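Local coordinates for protein of unknown function with a Fic domain (PDB 3CUC) that is of unknown function but carries a Fic domain, a mainly helical fold of the Fic/DOC family, at residues A[165-170]-A[208-213]. Sequence-based numbering, arbitrary orientation.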
loop_
_atom_site.group_PDB
_atom_site.type_symbol
_atom_site.label_atom_id
_atom_site.label_comp_id
_atom_site.label_asym_id
_atom_site.label_seq_id
_atom_site.Cartn_x
_atom_site.Cartn_y
_atom_site.Cartn_z
ATOM N N ASP A 165 -4.399 8.971 -14.996
ATOM C CA ASP A 165 -4.456 8.775 -16.445
ATOM C C ASP A 165 -3.383 7.782 -16.882
ATOM O O ASP A 165 -3.659 6.880 -17.669
ATOM C CB ASP A 165 -4.287 10.100 -17.204
ATOM C CG ASP A 165 -5.475 11.050 -17.025
ATOM O OD1 ASP A 165 -6.386 10.758 -16.215
ATOM O OD2 ASP A 165 -5.488 12.108 -17.691
ATOM N N TRP A 166 -2.169 7.938 -16.358
ATOM C CA TRP A 166 -1.080 7.022 -16.681
ATOM C C TRP A 166 -1.419 5.591 -16.256
ATOM O O TRP A 166 -1.222 4.641 -17.025
ATOM C CB TRP A 166 0.238 7.451 -16.020
ATOM C CG TRP A 166 1.216 6.319 -15.947
ATOM C CD1 TRP A 166 2.010 5.856 -16.952
ATOM C CD2 TRP A 166 1.458 5.471 -14.821
ATOM N NE1 TRP A 166 2.747 4.785 -16.518
ATOM C CE2 TRP A 166 2.428 4.527 -15.212
ATOM C CE3 TRP A 166 0.951 5.422 -13.517
ATOM C CZ2 TRP A 166 2.909 3.545 -14.343
ATOM C CZ3 TRP A 166 1.425 4.445 -12.656
ATOM C CH2 TRP A 166 2.397 3.521 -13.071
ATOM N N TYR A 167 -1.911 5.448 -15.025
ATOM C CA TYR A 167 -2.175 4.128 -14.455
ATOM C C TYR A 167 -3.181 3.370 -15.317
ATOM O O TYR A 167 -2.922 2.253 -15.767
ATOM C CB TYR A 167 -2.688 4.233 -13.011
ATOM C CG TYR A 167 -3.191 2.911 -12.487
ATOM C CD1 TYR A 167 -2.308 1.970 -11.955
ATOM C CD2 TYR A 167 -4.540 2.577 -12.566
ATOM C CE1 TYR A 167 -2.762 0.733 -11.497
ATOM C CE2 TYR A 167 -5.004 1.344 -12.112
ATOM C CZ TYR A 167 -4.111 0.426 -11.580
ATOM O OH TYR A 167 -4.563 -0.797 -11.134
ATOM N N ASN A 168 -4.323 4.004 -15.549
ATOM C CA ASN A 168 -5.405 3.390 -16.303
ATOM C C ASN A 168 -5.023 3.087 -17.762
ATOM O O ASN A 168 -5.588 2.183 -18.382
ATOM C CB ASN A 168 -6.651 4.276 -16.245
ATOM C CG ASN A 168 -7.197 4.430 -14.826
ATOM O OD1 ASN A 168 -7.453 3.447 -14.135
ATOM N ND2 ASN A 168 -7.379 5.667 -14.398
ATOM N N LEU A 169 -4.068 3.834 -18.307
ATOM C CA LEU A 169 -3.563 3.548 -19.647
ATOM C C LEU A 169 -2.740 2.266 -19.627
ATOM O O LEU A 169 -2.852 1.442 -20.533
ATOM C CB LEU A 169 -2.711 4.700 -20.176
ATOM C CG LEU A 169 -2.546 4.684 -21.700
ATOM C CD1 LEU A 169 -3.745 5.361 -22.354
ATOM C CD2 LEU A 169 -1.248 5.353 -22.121
ATOM N N GLU A 170 -1.911 2.109 -18.595
ATOM C CA GLU A 170 -1.140 0.884 -18.407
ATOM C C GLU A 170 -2.066 -0.313 -18.204
ATOM O O GLU A 170 -1.840 -1.378 -18.767
ATOM C CB GLU A 170 -0.175 1.016 -17.222
ATOM C CG GLU A 170 0.988 1.967 -17.467
ATOM C CD GLU A 170 1.807 1.594 -18.685
ATOM O OE1 GLU A 170 1.959 0.390 -18.964
ATOM O OE2 GLU A 170 2.298 2.512 -19.364
ATOM N N ASN A 208 -1.729 -2.897 -2.814
ATOM C CA ASN A 208 -2.633 -4.011 -2.597
ATOM C C ASN A 208 -3.924 -3.894 -3.399
ATOM O O ASN A 208 -4.578 -4.906 -3.672
ATOM C CB ASN A 208 -2.898 -4.201 -1.103
ATOM C CG ASN A 208 -1.701 -4.805 -0.378
ATOM O OD1 ASN A 208 -0.904 -5.539 -0.969
ATOM N ND2 ASN A 208 -1.573 -4.503 0.904
ATOM N N PHE A 209 -4.271 -2.673 -3.805
ATOM C CA PHE A 209 -5.371 -2.473 -4.744
ATOM C C PHE A 209 -5.040 -3.152 -6.066
ATOM O O PHE A 209 -5.845 -3.905 -6.607
ATOM C CB PHE A 209 -5.639 -0.984 -4.960
ATOM C CG PHE A 209 -6.511 -0.679 -6.150
ATOM C CD1 PHE A 209 -7.896 -0.703 -6.044
ATOM C CD2 PHE A 209 -5.944 -0.345 -7.372
ATOM C CE1 PHE A 209 -8.703 -0.407 -7.139
ATOM C CE2 PHE A 209 -6.742 -0.052 -8.469
ATOM C CZ PHE A 209 -8.128 -0.082 -8.349
ATOM N N VAL A 210 -3.843 -2.885 -6.571
ATOM C CA VAL A 210 -3.419 -3.439 -7.842
ATOM C C VAL A 210 -3.359 -4.968 -7.768
ATOM O O VAL A 210 -3.956 -5.660 -8.596
ATOM C CB VAL A 210 -2.059 -2.857 -8.278
ATOM C CG1 VAL A 210 -1.589 -3.505 -9.580
ATOM C CG2 VAL A 210 -2.160 -1.336 -8.431
ATOM N N LEU A 211 -2.666 -5.484 -6.760
ATOM C CA LEU A 211 -2.502 -6.923 -6.611
ATOM C C LEU A 211 -3.838 -7.646 -6.467
ATOM O O LEU A 211 -4.045 -8.697 -7.064
ATOM C CB LEU A 211 -1.621 -7.249 -5.401
ATOM C CG LEU A 211 -0.156 -6.810 -5.431
ATOM C CD1 LEU A 211 0.549 -7.202 -4.137
ATOM C CD2 LEU A 211 0.548 -7.417 -6.608
ATOM N N HIS A 212 -4.744 -7.096 -5.669
ATOM C CA HIS A 212 -6.033 -7.750 -5.444
ATOM C C HIS A 212 -6.875 -7.791 -6.728
ATOM O O HIS A 212 -7.482 -8.819 -7.057
ATOM C CB HIS A 212 -6.804 -7.045 -4.333
ATOM C CG HIS A 212 -8.028 -7.777 -3.890
ATOM N ND1 HIS A 212 -7.974 -9.013 -3.286
ATOM C CD2 HIS A 212 -9.338 -7.441 -3.949
ATOM C CE1 HIS A 212 -9.201 -9.411 -2.998
ATOM N NE2 HIS A 212 -10.046 -8.474 -3.388
ATOM N N ARG A 213 -6.905 -6.665 -7.439
ATOM C CA ARG A 213 -7.639 -6.556 -8.694
ATOM C C ARG A 213 -7.252 -7.655 -9.674
ATOM O O ARG A 213 -8.121 -8.223 -10.327
ATOM C CB ARG A 213 -7.408 -5.183 -9.331
ATOM C CG ARG A 213 -7.756 -5.110 -10.815
ATOM C CD ARG A 213 -8.067 -3.686 -11.223
ATOM N NE ARG A 213 -9.342 -3.253 -10.657
ATOM C CZ ARG A 213 -9.887 -2.056 -10.834
ATOM N NH1 ARG A 213 -9.281 -1.138 -11.568
ATOM N NH2 ARG A 213 -11.052 -1.787 -10.271
#
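Y167 reaches from helix 156-173 to F209 and V210 on helix 199-213. The two backbones stay well apart: the nearest CA pair, Y167 and V210, is separated by 10.1 Å. One tyrosine side chain spans most of that gap. Its CG lies anti to the backbone N (chi1 170°), which extends the ring away from its own helix and carries the hydroxyl end up against F209 and V210. Y167 OH is 3.5 Å from F209 CE2. The same oxygen lies 3.7 Å from V210 CG2. The Y167 ring adds its own contact, with CE1 3.7 Å from V210 CG2. V210 meets the tyrosine nearly head on. With chi1 at 177°, V210 CG1 lies trans to the backbone N, which leaves CG2 as the methyl that touches. F209 arrives at a slant, and its ring and that of Y167 form no regular stack. No hydrogen bond joins the two segments, so the contact rests on van der Waals packing. All three residues are buried. F209 also lies over one face of the R213 guanidinium group, its ring atom CZ centred 3.5 Å from that plane. R213 donates hydrogen bonds, NE to the backbone O of A88 and NH1 to that of R93. L181 and L185 of helix 178-192 touch Y167 and V210 respectively, and L95 also packs on Y167. The contact packs helix 156-173 against the helix that begins within the HPFEDGNGR sequence, the Fic signature motif, while helix 178-192, which leads into that motif, contributes to the same interior of the mainly helical Fic/DOC fold.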